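Local coordinates for protein putative sugar ABC transporter (Yersinia enterocolitica subsp. enterocolitica 8081, PDB 5ULB) that probably binds methylthioribose-like sugars for uptake by a membrane ABC importer, and carries methylselenoribose in this structure, at residues 147-152 with 158-163; 185-190 with 240-245; 215-220 with 252-257. One frame throughout, in Å; residues are numbered along the deposited sequence. Where two conformers were deposited one is given.

Contact 1: residues 147-152 with 158-163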
ATOM      1  N   LYS A 147      -3.543   6.673 -18.032  1.00  9.09           N
ATOM      2  CA  LYS A 147      -2.947   6.532 -16.708  1.00  9.26           C
ATOM      3  C   LYS A 147      -4.093   6.705 -15.672  1.00  8.83           C
ATOM      4  O   LYS A 147      -4.899   7.593 -15.769  1.00 10.91           O
ATOM      5  CB  LYS A 147      -1.882   7.645 -16.518  1.00 11.08           C
ATOM      6  CG  LYS A 147      -1.291   7.686 -15.102  1.00 11.98           C
ATOM      7  CD  LYS A 147      -0.053   8.510 -15.045  1.00 14.04           C
ATOM      8  CE  LYS A 147      -0.134   9.945 -15.342  1.00 17.28           C
ATOM      9  NZ  LYS A 147      -0.714  10.732 -14.355  1.00 19.38           N
ATOM     10  N   LEU A 148      -4.049   5.791 -14.697  1.00  8.55           N
ATOM     11  CA  LEU A 148      -4.983   5.914 -13.510  1.00  8.51           C
ATOM     12  C   LEU A 148      -4.109   6.319 -12.342  1.00  9.00           C
ATOM     13  O   LEU A 148      -3.185   5.603 -11.942  1.00  9.28           O
ATOM     14  CB  LEU A 148      -5.678   4.611 -13.213  1.00  9.09           C
ATOM     15  CG  LEU A 148      -6.206   3.815 -14.430  1.00  9.47           C
ATOM     16  CD1 LEU A 148      -6.763   2.452 -14.029  1.00 10.14           C
ATOM     17  CD2 LEU A 148      -7.247   4.609 -15.205  1.00 11.21           C
ATOM     18  N   TRP A 149      -4.379   7.524 -11.787  1.00  8.50           N
ATOM     19  CA  TRP A 149      -3.452   8.162 -10.897  1.00  9.16           C
ATOM     20  C   TRP A 149      -4.202   9.335 -10.159  1.00  9.51           C
ATOM     21  O   TRP A 149      -5.145   9.867 -10.745  1.00 11.26           O
ATOM     22  CB  TRP A 149      -2.295   8.780 -11.720  1.00 10.22           C
ATOM     23  CG  TRP A 149      -1.196   9.471 -11.005  1.00 10.44           C
ATOM     24  CD1 TRP A 149      -0.154   8.923 -10.318  1.00 11.36           C
ATOM     25  CD2 TRP A 149      -1.084  10.907 -10.791  1.00 10.49           C
ATOM     26  NE1 TRP A 149       0.560   9.910  -9.764  1.00 11.64           N
ATOM     27  CE2 TRP A 149       0.076  11.153 -10.030  1.00 10.79           C
ATOM     28  CE3 TRP A 149      -1.812  11.998 -11.266  1.00 12.35           C
ATOM     29  CZ2 TRP A 149       0.507  12.409  -9.727  1.00 12.40           C
ATOM     30  CZ3 TRP A 149      -1.416  13.244 -10.935  1.00 14.05           C
ATOM     31  CH2 TRP A 149      -0.267  13.421 -10.187  1.00 15.15           C
ATOM     32  N   VAL A 150      -3.787   9.633  -8.992  1.00  9.05           N
ATOM     33  CA  VAL A 150      -4.307  10.819  -8.207  1.00 10.77           C
ATOM     34  C   VAL A 150      -3.153  11.598  -7.635  1.00 10.38           C
ATOM     35  O   VAL A 150      -2.250  11.030  -7.046  1.00 11.67           O
ATOM     36  CB  VAL A 150      -5.345  10.374  -7.172  1.00 11.72           C
ATOM     37  CG1 VAL A 150      -4.795   9.425  -6.130  1.00 11.60           C
ATOM     38  CG2 VAL A 150      -6.006  11.550  -6.508  1.00 13.18           C
ATOM     39  N   ALA A 151      -3.248  12.926  -7.729  1.00 11.52           N
ATOM     40  CA  ALA A 151      -2.178  13.782  -7.203  1.00 12.22           C
ATOM     41  C   ALA A 151      -2.169  13.835  -5.697  1.00 12.51           C
ATOM     42  O   ALA A 151      -3.163  13.637  -5.028  1.00 14.70           O
ATOM     43  CB  ALA A 151      -2.342  15.170  -7.743  1.00 15.53           C
ATOM     44  N   GLY A 152      -0.997  14.193  -5.163  1.00 13.65           N
ATOM     45  CA  GLY A 152      -0.898  14.700  -3.831  1.00 15.27           C
ATOM     46  C   GLY A 152      -0.526  13.775  -2.729  1.00 14.08           C
ATOM     47  O   GLY A 152      -0.437  14.268  -1.540  1.00 20.78           O
ATOM     48  N   ARG A 158       5.902  10.031  -6.272  1.00 10.87           N
ATOM     49  CA  ARG A 158       7.089   9.281  -6.687  1.00 11.06           C
ATOM     50  C   ARG A 158       6.845   8.415  -7.906  1.00 10.44           C
ATOM     51  O   ARG A 158       7.712   8.295  -8.784  1.00 11.52           O
ATOM     52  CB  ARG A 158       7.549   8.440  -5.538  1.00 10.81           C
ATOM     53  CG  ARG A 158       8.161   9.237  -4.313  1.00 14.08           C
ATOM     54  CD  ARG A 158       8.668   8.241  -3.272  1.00 19.41           C
ATOM     55  NE  ARG A 158       7.731   7.496  -2.584  1.00 21.18           N
ATOM     56  CZ  ARG A 158       7.111   7.815  -1.380  1.00 20.97           C
ATOM     57  NH1 ARG A 158       7.471   8.978  -0.727  1.00 23.29           N
ATOM     58  NH2 ARG A 158       6.024   6.939  -0.831  1.00 16.80           N
ATOM     59  N   ARG A 159       5.676   7.800  -8.003  1.00  9.73           N
ATOM     60  CA  ARG A 159       5.330   7.011  -9.221  1.00 10.04           C
ATOM     61  C   ARG A 159       5.258   7.906 -10.428  1.00 10.03           C
ATOM     62  O   ARG A 159       5.752   7.535 -11.509  1.00 10.91           O
ATOM     63  CB  ARG A 159       4.045   6.274  -9.008  1.00  9.31           C
ATOM     64  CG  ARG A 159       4.186   5.186  -7.951  1.00  9.83           C
ATOM     65  CD  ARG A 159       2.922   4.591  -7.382  1.00  9.89           C
ATOM     66  NE  ARG A 159       3.188   3.794  -6.231  1.00  9.90           N
ATOM     67  CZ  ARG A 159       2.283   3.259  -5.437  1.00  9.52           C
ATOM     68  NH1 ARG A 159       0.991   3.212  -5.778  1.00 11.11           N
ATOM     69  NH2 ARG A 159       2.641   2.756  -4.287  1.00 11.00           N
ATOM     70  N   GLN A 160       4.670   9.096 -10.300  1.00 10.14           N
ATOM     71  CA  GLN A 160       4.566  10.005 -11.431  1.00 10.24           C
ATOM     72  C   GLN A 160       5.986  10.439 -11.891  1.00 11.01           C
ATOM     73  O   GLN A 160       6.200  10.509 -13.101  1.00 11.99           O
ATOM     74  CB  GLN A 160       3.785  11.285 -10.991  1.00 11.91           C
ATOM     75  CG  GLN A 160       3.657  12.376 -12.043  1.00 12.76           C
ATOM     76  CD  GLN A 160       2.838  11.935 -13.243  1.00 16.17           C
ATOM     77  OE1 GLN A 160       2.026  10.993 -13.187  1.00 19.53           O
ATOM     78  NE2 GLN A 160       2.918  12.728 -14.290  1.00 22.61           N
ATOM     79  N   ALA A 161       6.899  10.688 -10.986  1.00 12.10           N
ATOM     80  CA  ALA A 161       8.276  11.113 -11.391  1.00 12.37           C
ATOM     81  C   ALA A 161       8.943   9.968 -12.186  1.00 12.21           C
ATOM     82  O   ALA A 161       9.574  10.221 -13.224  1.00 13.26           O
ATOM     83  CB  ALA A 161       9.115  11.527 -10.213  1.00 14.16           C
ATOM     84  N   ALA A 162       8.798   8.751 -11.657  1.00 10.94           N
ATOM     85  CA  ALA A 162       9.413   7.622 -12.355  1.00 10.96           C
ATOM     86  C   ALA A 162       8.782   7.401 -13.729  1.00 11.10           C
ATOM     87  O   ALA A 162       9.464   7.044 -14.733  1.00 12.02           O
ATOM     88  CB  ALA A 162       9.347   6.371 -11.500  1.00 11.77           C
ATOM     89  N   TYR A 163       7.464   7.529 -13.822  1.00 10.71           N
ATOM     90  CA  TYR A 163       6.725   7.460 -15.055  1.00 11.05           C
ATOM     91  C   TYR A 163       7.188   8.514 -16.039  1.00 11.41           C
ATOM     92  O   TYR A 163       7.401   8.200 -17.254  1.00 11.63           O
ATOM     93  CB  TYR A 163       5.251   7.565 -14.727  1.00 11.47           C
ATOM     94  CG  TYR A 163       4.300   7.877 -15.890  1.00 11.07           C
ATOM     95  CD1 TYR A 163       3.849   6.876 -16.783  1.00 12.93           C
ATOM     96  CD2 TYR A 163       3.830   9.155 -16.052  1.00 12.06           C
ATOM     97  CE1 TYR A 163       2.912   7.224 -17.750  1.00 14.13           C
ATOM     98  CE2 TYR A 163       2.914   9.475 -17.065  1.00 12.96           C
ATOM     99  CZ  TYR A 163       2.470   8.446 -17.883  1.00 13.27           C
ATOM    100  OH  TYR A 163       1.538   8.708 -18.849  1.00 17.22           O
TER
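Gln160 lays its amide oxygen over the indole of Trp149, OE1 standing 3.7 Å above the ring plane near its centre. Lys147 NZ shares that face closer to the rim, and the opposite face carries the backbone N of Ala151. Trp149 NE1 is hydrogen-bonded to Met156 O, which probably helps set the turn of the ring. The Gln160 amide is tilted against the indole, their planes 49° apart, while its CB comes within 3.7 Å of Trp149 CZ2. One face of the Tyr163 ring receives Lys147 CD in a CH-pi contact, 3.9 Å from CD to the ring centroid; Phe132 and Trp210 also meet this ring.

Lys147 thus threads between two aromatic side chains. Its chain leaves the strand with CG anti to the backbone N (chi1 174°), then bends at chi3 and chi4, passing Tyr163 CE2 with CE at 3.5 Å. Lys147 NZ then bonds to Gln160 OE1 at 3.0 Å, the donor tilted 30° from the carbonyl plane. NZ also bonds to Ser178 OG, its strongest polar partner, while Tyr163 OH binds Glu175. Next to this packing, Arg159 of the helix binds O3 of the sugar through NH1. Strand 143-148 and helix 154-169 open a beta-alpha-beta unit completed by strand 173-179, as in the lobes of periplasmic sugar-binding proteins.

Contact 2: residues 185-190 with 240-245; sequences DVQGDT and SNQDLQ
Gln187 and Gln242 reach toward each other from two helices that otherwise stay apart, with Gln187 CA and Gln242 CA 11.6 Å from one another. The contact is confined to the amide ends: Gln187 OE1 lies 3.6 Å from Gln242 CD, the two planes turned by 45°. Gln187 has CG anti to its carbonyl carbon (chi1 -60°), Gln242 has CG anti to its backbone N, and both chains are extended from there, so they meet alongside with opposed directions. This pair is the loose side of the contact, partly exposed at the surface, and Gln242 has two conformers.

The tighter part is the bonding within each helix start. Asp185 is the N-cap of helix 186-200, its OD1 taking Gly188 N at 2.9 Å from above the carboxylate plane. At the next residue, Val186 O accepts from both Thr190 N and Thr190 OG1, the latter at 2.7 Å, from opposite faces of its plane. Ser240 caps helix 241-248 only weakly, with 3.4 Å from Asp243 N to Ser240 OG; Asp32 of helix 32-48 also bonds to that hydroxyl. Between the two helix starts lies helix 214-226, whose Gln218 touches both glutamines.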
ATOM      1  N   ASP A 185     -16.179   5.059  -3.297  1.00 21.15           N
ATOM      2  CA  ASP A 185     -16.372   3.980  -4.262  1.00 19.66           C
ATOM      3  C   ASP A 185     -15.370   4.156  -5.426  1.00 15.91           C
ATOM      4  O   ASP A 185     -15.780   4.564  -6.571  1.00 16.54           O
ATOM      5  CB  ASP A 185     -17.813   4.021  -4.819  1.00 19.24           C
ATOM      6  CG  ASP A 185     -18.145   2.852  -5.748  1.00 24.26           C
ATOM      7  OD1 ASP A 185     -17.281   1.867  -5.901  1.00 30.10           O
ATOM      8  OD2 ASP A 185     -19.254   2.955  -6.461  1.00 38.34           O
ATOM      9  N   VAL A 186     -14.105   3.839  -5.157  1.00 16.62           N
ATOM     10  CA  VAL A 186     -13.087   4.091  -6.181  1.00 13.80           C
ATOM     11  C   VAL A 186     -13.317   3.189  -7.351  1.00 14.27           C
ATOM     12  O   VAL A 186     -13.131   3.568  -8.478  1.00 13.86           O
ATOM     13  CB  VAL A 186     -11.671   3.993  -5.580  1.00 15.00           C
ATOM     14  CG1 VAL A 186     -10.585   4.044  -6.668  1.00 14.90           C
ATOM     15  CG2 VAL A 186     -11.348   4.994  -4.485  1.00 18.52           C
ATOM     16  N   GLN A 187     -13.686   1.935  -7.116  1.00 18.05           N
ATOM     17  CA  GLN A 187     -13.938   1.035  -8.240  1.00 19.33           C
ATOM     18  C   GLN A 187     -15.008   1.523  -9.202  1.00 18.71           C
ATOM     19  O   GLN A 187     -14.844   1.539 -10.398  1.00 16.21           O
ATOM     20  CB  GLN A 187     -14.220  -0.328  -7.731  1.00 28.06           C
ATOM     21  CG  GLN A 187     -13.043  -0.885  -6.921  1.00 37.06           C
ATOM     22  CD  GLN A 187     -13.457  -2.291  -6.379  1.00 28.30           C
ATOM     23  OE1 GLN A 187     -13.775  -3.274  -7.169  1.00 32.98           O
ATOM     24  NE2 GLN A 187     -13.344  -2.445  -5.043  1.00 28.59           N
ATOM     25  N   GLY A 188     -16.192   1.898  -8.620  1.00 17.94           N
ATOM     26  CA  GLY A 188     -17.249   2.347  -9.463  1.00 20.45           C
ATOM     27  C   GLY A 188     -17.045   3.620 -10.143  1.00 16.13           C
ATOM     28  O   GLY A 188     -17.364   3.794 -11.306  1.00 16.86           O
ATOM     29  N   ASP A 189     -16.451   4.538  -9.396  1.00 15.33           N
ATOM     30  CA  ASP A 189     -16.143   5.848  -9.975  1.00 14.09           C
ATOM     31  C   ASP A 189     -15.161   5.700 -11.120  1.00 12.20           C
ATOM     32  O   ASP A 189     -15.350   6.270 -12.161  1.00 12.71           O
ATOM     33  CB  ASP A 189     -15.515   6.728  -8.897  1.00 16.37           C
ATOM     34  CG  ASP A 189     -15.121   8.138  -9.394  1.00 17.25           C
ATOM     35  OD1 ASP A 189     -15.982   8.841 -10.021  1.00 22.56           O
ATOM     36  OD2 ASP A 189     -13.946   8.605  -9.064  1.00 17.92           O
ATOM     37  N   THR A 190     -14.121   4.860 -10.891  1.00 10.94           N
ATOM     38  CA  THR A 190     -13.125   4.653 -11.967  1.00  9.52           C
ATOM     39  C   THR A 190     -13.787   4.017 -13.143  1.00  9.92           C
ATOM     40  O   THR A 190     -13.475   4.356 -14.289  1.00 10.91           O
ATOM     41  CB  THR A 190     -11.879   3.942 -11.404  1.00  9.85           C
ATOM     42  OG1 THR A 190     -11.382   4.609 -10.262  1.00 11.00           O
ATOM     43  CG2 THR A 190     -10.821   3.853 -12.470  1.00 10.74           C
ATOM     44  N   SER A 240      -4.339  -7.866  -4.459  1.00  9.23           N
ATOM     45  CA  SER A 240      -5.395  -8.193  -3.534  1.00 10.61           C
ATOM     46  C   SER A 240      -6.024  -9.485  -4.019  1.00 11.07           C
ATOM     47  O   SER A 240      -5.811  -9.906  -5.167  1.00 11.42           O
ATOM     48  CB  SER A 240      -6.433  -7.025  -3.429  1.00 11.55           C
ATOM     49  OG  SER A 240      -7.174  -6.995  -4.631  1.00 15.97           O
ATOM     50  N   ASN A 241      -6.908 -10.087  -3.204  1.00 11.38           N
ATOM     51  CA  ASN A 241      -7.563 -11.310  -3.614  1.00 12.84           C
ATOM     52  C   ASN A 241      -8.356 -11.064  -4.867  1.00 12.90           C
ATOM     53  O   ASN A 241      -8.357 -11.945  -5.772  1.00 14.26           O
ATOM     54  CB  ASN A 241      -8.468 -11.842  -2.516  1.00 14.89           C
ATOM     55  CG  ASN A 241      -7.733 -12.367  -1.317  1.00 16.92           C
ATOM     56  OD1 ASN A 241      -6.493 -12.636  -1.325  1.00 20.61           O
ATOM     57  ND2 ASN A 241      -8.501 -12.560  -0.228  1.00 22.90           N
ATOM     58  N   GLN A 242      -9.081  -9.979  -4.967  1.00 12.03           N
ATOM     59  CA  GLN A 242      -9.858  -9.650  -6.157  0.53 13.72           C
ATOM     60  C   GLN A 242      -9.001  -9.634  -7.407  1.00 12.41           C
ATOM     61  O   GLN A 242      -9.357 -10.198  -8.415  1.00 13.61           O
ATOM     62  CB  GLN A 242     -10.602  -8.298  -5.981  0.53 17.53           C
ATOM     63  CG  GLN A 242     -11.496  -7.931  -7.174  0.53 21.71           C
ATOM     64  CD  GLN A 242     -12.195  -6.540  -7.134  0.53 23.91           C
ATOM     65  OE1 GLN A 242     -12.116  -5.858  -6.148  0.53 30.39           O
ATOM     66  NE2 GLN A 242     -12.853  -6.155  -8.203  0.53 21.04           N
ATOM     67  N   ASP A 243      -7.855  -8.987  -7.315  1.00 12.48           N
ATOM     68  CA  ASP A 243      -7.025  -8.859  -8.538  1.00 11.54           C
ATOM     69  C   ASP A 243      -6.614 -10.215  -9.038  1.00 10.63           C
ATOM     70  O   ASP A 243      -6.540 -10.439 -10.250  1.00 12.20           O
ATOM     71  CB  ASP A 243      -5.699  -8.043  -8.214  1.00 11.37           C
ATOM     72  CG  ASP A 243      -5.892  -6.749  -7.641  1.00 12.82           C
ATOM     73  OD1 ASP A 243      -6.974  -6.152  -7.638  1.00 13.87           O
ATOM     74  OD2 ASP A 243      -4.848  -6.207  -7.097  1.00 14.99           O
ATOM     75  N   LEU A 244      -6.223 -11.106  -8.103  1.00 11.57           N
ATOM     76  CA  LEU A 244      -5.845 -12.472  -8.512  1.00 10.80           C
ATOM     77  C   LEU A 244      -6.985 -13.163  -9.230  1.00 12.36           C
ATOM     78  O   LEU A 244      -6.756 -13.890 -10.225  1.00 13.80           O
ATOM     79  CB  LEU A 244      -5.377 -13.232  -7.311  1.00 12.60           C
ATOM     80  CG  LEU A 244      -4.130 -12.640  -6.622  1.00 12.05           C
ATOM     81  CD1 LEU A 244      -3.907 -13.277  -5.296  1.00 13.94           C
ATOM     82  CD2 LEU A 244      -2.849 -12.801  -7.515  1.00 14.30           C
ATOM     83  N   GLN A 245      -8.201 -13.058  -8.733  1.00 13.03           N
ATOM     84  CA  GLN A 245      -9.376 -13.605  -9.461  1.00 14.01           C
ATOM     85  C   GLN A 245      -9.554 -12.947 -10.840  1.00 14.06           C
ATOM     86  O   GLN A 245      -9.831 -13.635 -11.804  1.00 14.78           O
ATOM     87  CB  GLN A 245     -10.647 -13.442  -8.605  1.00 16.61           C
ATOM     88  CG  GLN A 245     -10.738 -14.287  -7.329  1.00 22.42           C
ATOM     89  CD  GLN A 245     -10.918 -15.794  -7.616  1.00 27.54           C
ATOM     90  OE1 GLN A 245      -9.944 -16.508  -7.966  1.00 29.68           O
ATOM     91  NE2 GLN A 245     -12.185 -16.286  -7.592  1.00 33.76           N
TER

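Contact 3: residues 215-220 with 252-257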
ATOM      1  N   ALA A 215      -7.038  -0.262  -6.684  1.00  9.18           N
ATOM      2  CA  ALA A 215      -8.426   0.201  -6.647  1.00  9.52           C
ATOM      3  C   ALA A 215      -8.841   0.801  -7.943  1.00  9.16           C
ATOM      4  O   ALA A 215      -9.993   0.622  -8.395  1.00 10.81           O
ATOM      5  CB  ALA A 215      -8.593   1.205  -5.487  1.00 10.53           C
ATOM      6  N   PHE A 216      -7.970   1.564  -8.581  1.00  8.79           N
ATOM      7  CA  PHE A 216      -8.228   2.077  -9.901  1.00  8.68           C
ATOM      8  C   PHE A 216      -8.276   0.955 -10.928  1.00  9.01           C
ATOM      9  O   PHE A 216      -9.218   0.930 -11.743  1.00  9.19           O
ATOM     10  CB  PHE A 216      -7.142   3.096 -10.336  1.00  9.30           C
ATOM     11  CG  PHE A 216      -7.016   4.361  -9.522  1.00  9.16           C
ATOM     12  CD1 PHE A 216      -8.109   5.009  -8.978  1.00 10.18           C
ATOM     13  CD2 PHE A 216      -5.767   4.970  -9.327  1.00  9.91           C
ATOM     14  CE1 PHE A 216      -7.970   6.213  -8.318  1.00 10.67           C
ATOM     15  CE2 PHE A 216      -5.620   6.154  -8.670  1.00 10.59           C
ATOM     16  CZ  PHE A 216      -6.728   6.773  -8.173  1.00 11.55           C
ATOM     17  N   THR A 217      -7.322   0.062 -10.924  1.00  8.32           N
ATOM     18  CA  THR A 217      -7.255  -0.957 -11.936  1.00  8.96           C
ATOM     19  C   THR A 217      -8.484  -1.858 -11.866  1.00  9.01           C
ATOM     20  O   THR A 217      -8.982  -2.256 -12.919  1.00  9.78           O
ATOM     21  CB  THR A 217      -5.991  -1.784 -11.756  1.00  9.37           C
ATOM     22  OG1 THR A 217      -4.884  -0.874 -11.611  1.00 10.40           O
ATOM     23  CG2 THR A 217      -5.747  -2.691 -12.948  1.00 11.60           C
ATOM     24  N   GLN A 218      -9.000  -2.134 -10.656  1.00  8.47           N
ATOM     25  CA  GLN A 218     -10.218  -2.913 -10.575  1.00  8.49           C
ATOM     26  C   GLN A 218     -11.360  -2.242 -11.308  1.00  8.53           C
ATOM     27  O   GLN A 218     -12.188  -2.937 -11.965  1.00 10.83           O
ATOM     28  CB  GLN A 218     -10.563  -3.122  -9.105  1.00 10.39           C
ATOM     29  CG  GLN A 218      -9.681  -4.096  -8.360  1.00 10.37           C
ATOM     30  CD  GLN A 218      -9.717  -3.951  -6.851  1.00 12.47           C
ATOM     31  OE1 GLN A 218     -10.497  -3.104  -6.295  1.00 14.43           O
ATOM     32  NE2 GLN A 218      -8.878  -4.706  -6.170  1.00 15.90           N
ATOM     33  N   GLY A 219     -11.488  -0.933 -11.131  1.00  9.41           N
ATOM     34  CA  GLY A 219     -12.557  -0.255 -11.852  1.00  9.59           C
ATOM     35  C   GLY A 219     -12.351  -0.242 -13.327  1.00  8.77           C
ATOM     36  O   GLY A 219     -13.288  -0.386 -14.170  1.00  9.70           O
ATOM     37  N   ALA A 220     -11.086   0.003 -13.780  1.00  9.75           N
ATOM     38  CA  ALA A 220     -10.821  -0.081 -15.236  1.00  8.78           C
ATOM     39  C   ALA A 220     -11.126  -1.432 -15.777  1.00  9.82           C
ATOM     40  O   ALA A 220     -11.656  -1.514 -16.889  1.00  9.91           O
ATOM     41  CB  ALA A 220      -9.392   0.291 -15.495  1.00  9.97           C
ATOM     42  N   SER A 252      -9.546 -11.959 -19.592  1.00 18.18           N
ATOM     43  CA  SER A 252      -8.918 -11.018 -18.788  1.00 16.42           C
ATOM     44  C   SER A 252      -7.675 -10.293 -19.371  1.00 16.37           C
ATOM     45  O   SER A 252      -6.713 -10.898 -19.745  1.00 16.73           O
ATOM     46  CB  SER A 252      -8.454 -11.649 -17.453  1.00 16.37           C
ATOM     47  OG  SER A 252      -7.764 -10.616 -16.689  1.00 14.19           O
ATOM     48  N   PRO A 253      -7.754  -8.963 -19.416  1.00 14.19           N
ATOM     49  CA  PRO A 253      -6.662  -8.110 -19.893  1.00 16.30           C
ATOM     50  C   PRO A 253      -5.650  -7.743 -18.797  1.00 14.65           C
ATOM     51  O   PRO A 253      -4.776  -6.949 -19.049  1.00 15.13           O
ATOM     52  CB  PRO A 253      -7.368  -6.870 -20.353  1.00 20.77           C
ATOM     53  CG  PRO A 253      -8.531  -6.770 -19.584  1.00 21.47           C
ATOM     54  CD  PRO A 253      -8.952  -8.141 -19.249  1.00 17.10           C
ATOM     55  N   TRP A 254      -5.755  -8.308 -17.596  1.00 12.88           N
ATOM     56  CA  TRP A 254      -4.912  -7.867 -16.461  1.00 13.29           C
ATOM     57  C   TRP A 254      -3.578  -8.637 -16.501  1.00 12.22           C
ATOM     58  O   TRP A 254      -3.495  -9.763 -16.044  1.00 12.80           O
ATOM     59  CB  TRP A 254      -5.657  -8.114 -15.135  1.00 13.50           C
ATOM     60  CG  TRP A 254      -5.014  -7.466 -13.920  1.00 13.82           C
ATOM     61  CD1 TRP A 254      -3.674  -7.382 -13.567  1.00 16.09           C
ATOM     62  CD2 TRP A 254      -5.668  -6.736 -12.885  1.00 11.06           C
ATOM     63  NE1 TRP A 254      -3.528  -6.714 -12.417  1.00 14.70           N
ATOM     64  CE2 TRP A 254      -4.720  -6.297 -11.968  1.00 11.08           C
ATOM     65  CE3 TRP A 254      -7.030  -6.435 -12.625  1.00 12.42           C
ATOM     66  CZ2 TRP A 254      -5.051  -5.554 -10.829  1.00 11.35           C
ATOM     67  CZ3 TRP A 254      -7.341  -5.668 -11.552  1.00 13.15           C
ATOM     68  CH2 TRP A 254      -6.367  -5.267 -10.686  1.00 13.27           C
ATOM     69  N   LYS A 255      -2.554  -8.011 -17.082  1.00 11.48           N
ATOM     70  CA  LYS A 255      -1.315  -8.685 -17.424  1.00 12.12           C
ATOM     71  C   LYS A 255      -0.295  -8.814 -16.294  1.00 11.79           C
ATOM     72  O   LYS A 255       0.427  -9.814 -16.265  1.00 13.49           O
ATOM     73  CB  LYS A 255      -0.635  -7.954 -18.592  1.00 14.27           C
ATOM     74  CG  LYS A 255      -1.334  -7.860 -19.825  1.00 17.88           C
ATOM     75  CD  LYS A 255      -2.036  -9.117 -20.201  1.00 28.58           C
ATOM     76  CE  LYS A 255      -1.115  -9.904 -20.929  1.00 39.28           C
ATOM     77  NZ  LYS A 255      -1.693  -9.805 -22.350  1.00 62.41           N
ATOM     78  N   VAL A 256      -0.249  -7.840 -15.402  1.00 11.61           N
ATOM     79  CA  VAL A 256       0.788  -7.848 -14.369  1.00 11.22           C
ATOM     80  C   VAL A 256       0.300  -7.005 -13.218  1.00  9.36           C
ATOM     81  O   VAL A 256      -0.372  -5.988 -13.413  1.00 10.65           O
ATOM     82  CB  VAL A 256       2.091  -7.394 -14.837  1.00 15.20           C
ATOM     83  CG1 VAL A 256       2.196  -5.912 -15.152  1.00 17.04           C
ATOM     84  CG2 VAL A 256       3.271  -7.701 -13.900  1.00 15.98           C
ATOM     85  N   SER A 257       0.734  -7.414 -12.009  1.00 10.46           N
ATOM     86  CA  SER A 257       0.632  -6.592 -10.810  1.00 10.04           C
ATOM     87  C   SER A 257       2.042  -6.608 -10.209  1.00 10.48           C
ATOM     88  O   SER A 257       2.615  -7.689  -9.996  1.00 12.32           O
ATOM     89  CB  SER A 257      -0.309  -7.137  -9.756  1.00 11.96           C
ATOM     90  OG  SER A 257      -1.676  -6.761 -10.048  1.00 15.86           O
TER
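Thr217 presses its methyl group onto the indole of Trp254, and this CH-pi contact carries most of the meeting between helix and strand. Thr217 CG2 lies 3.5 Å from the centroid of the six-membered ring and 13° off its normal, squarely over the face. Thr217 CB adds a second carbon at 3.7 Å from Trp254 CH2. The methyl gets there because CG2 is anti to the backbone N, which leaves OG1 beside that N, where it hydrogen-bonds to Ser236 OG.

Looser van der Waals packing comes from Gln218. Its backbone N stands obliquely 4.0 Å from Trp254 CZ3, and its CG is 4.2 Å from CH2 of the same ring. Asp243, Leu246 and Met247 of helix 241-248 also touch the indole, so Trp254 is packed by residues of two helices.

In the fold, helix 214-226 connects the parallel strands 208-211 and 233-237, and strand 254-259 lies next to the latter, parallel to it. The contact therefore packs a helix against the sheet within a three-layer, Rossmann-like lobe of a periplasmic binding protein.

Among the hydrogen bonds, one holds the indole from its own strand: Trp254 NE1 donates to Ser257 OG at 3.0 Å, bent to 142° and with the oxygen 21° out of the ring plane. Ser257 OG in turn bonds to the carbonyl O of Asp238, a residue of the sugar pocket. A second grips the backbone: just before the strand, Ser252 OG accepts from Trp254 N at 3.2 Å in a nearly straight bond, forming an ST turn. The same hydroxyl bonds to Leu246 O. Gln218 NE2 binds Asp243 OD1 and Asp32 OD2.

All three contacts lie in one lobe of the binding protein, beside the sugar cleft. Contact 1 comes first along the chain and closes before the others open; contacts 2 and 3 interleave, their segments alternating. The centres of contacts 2 and 3 are about 8 Å apart, and they touch where Asp243 OD1 of contact 2 comes 3.2 Å from Trp254 CH2 of contact 3. Contact 1 sits about 16 Å from contact 3 and 19 Å from contact 2, centre to centre. It shares the sheet with contact 3, where Leu148 and Val150 pack on Phe216. Helix 214-226 therefore ties the 143-148 side of the sheet to the 254-259 side near the pocket.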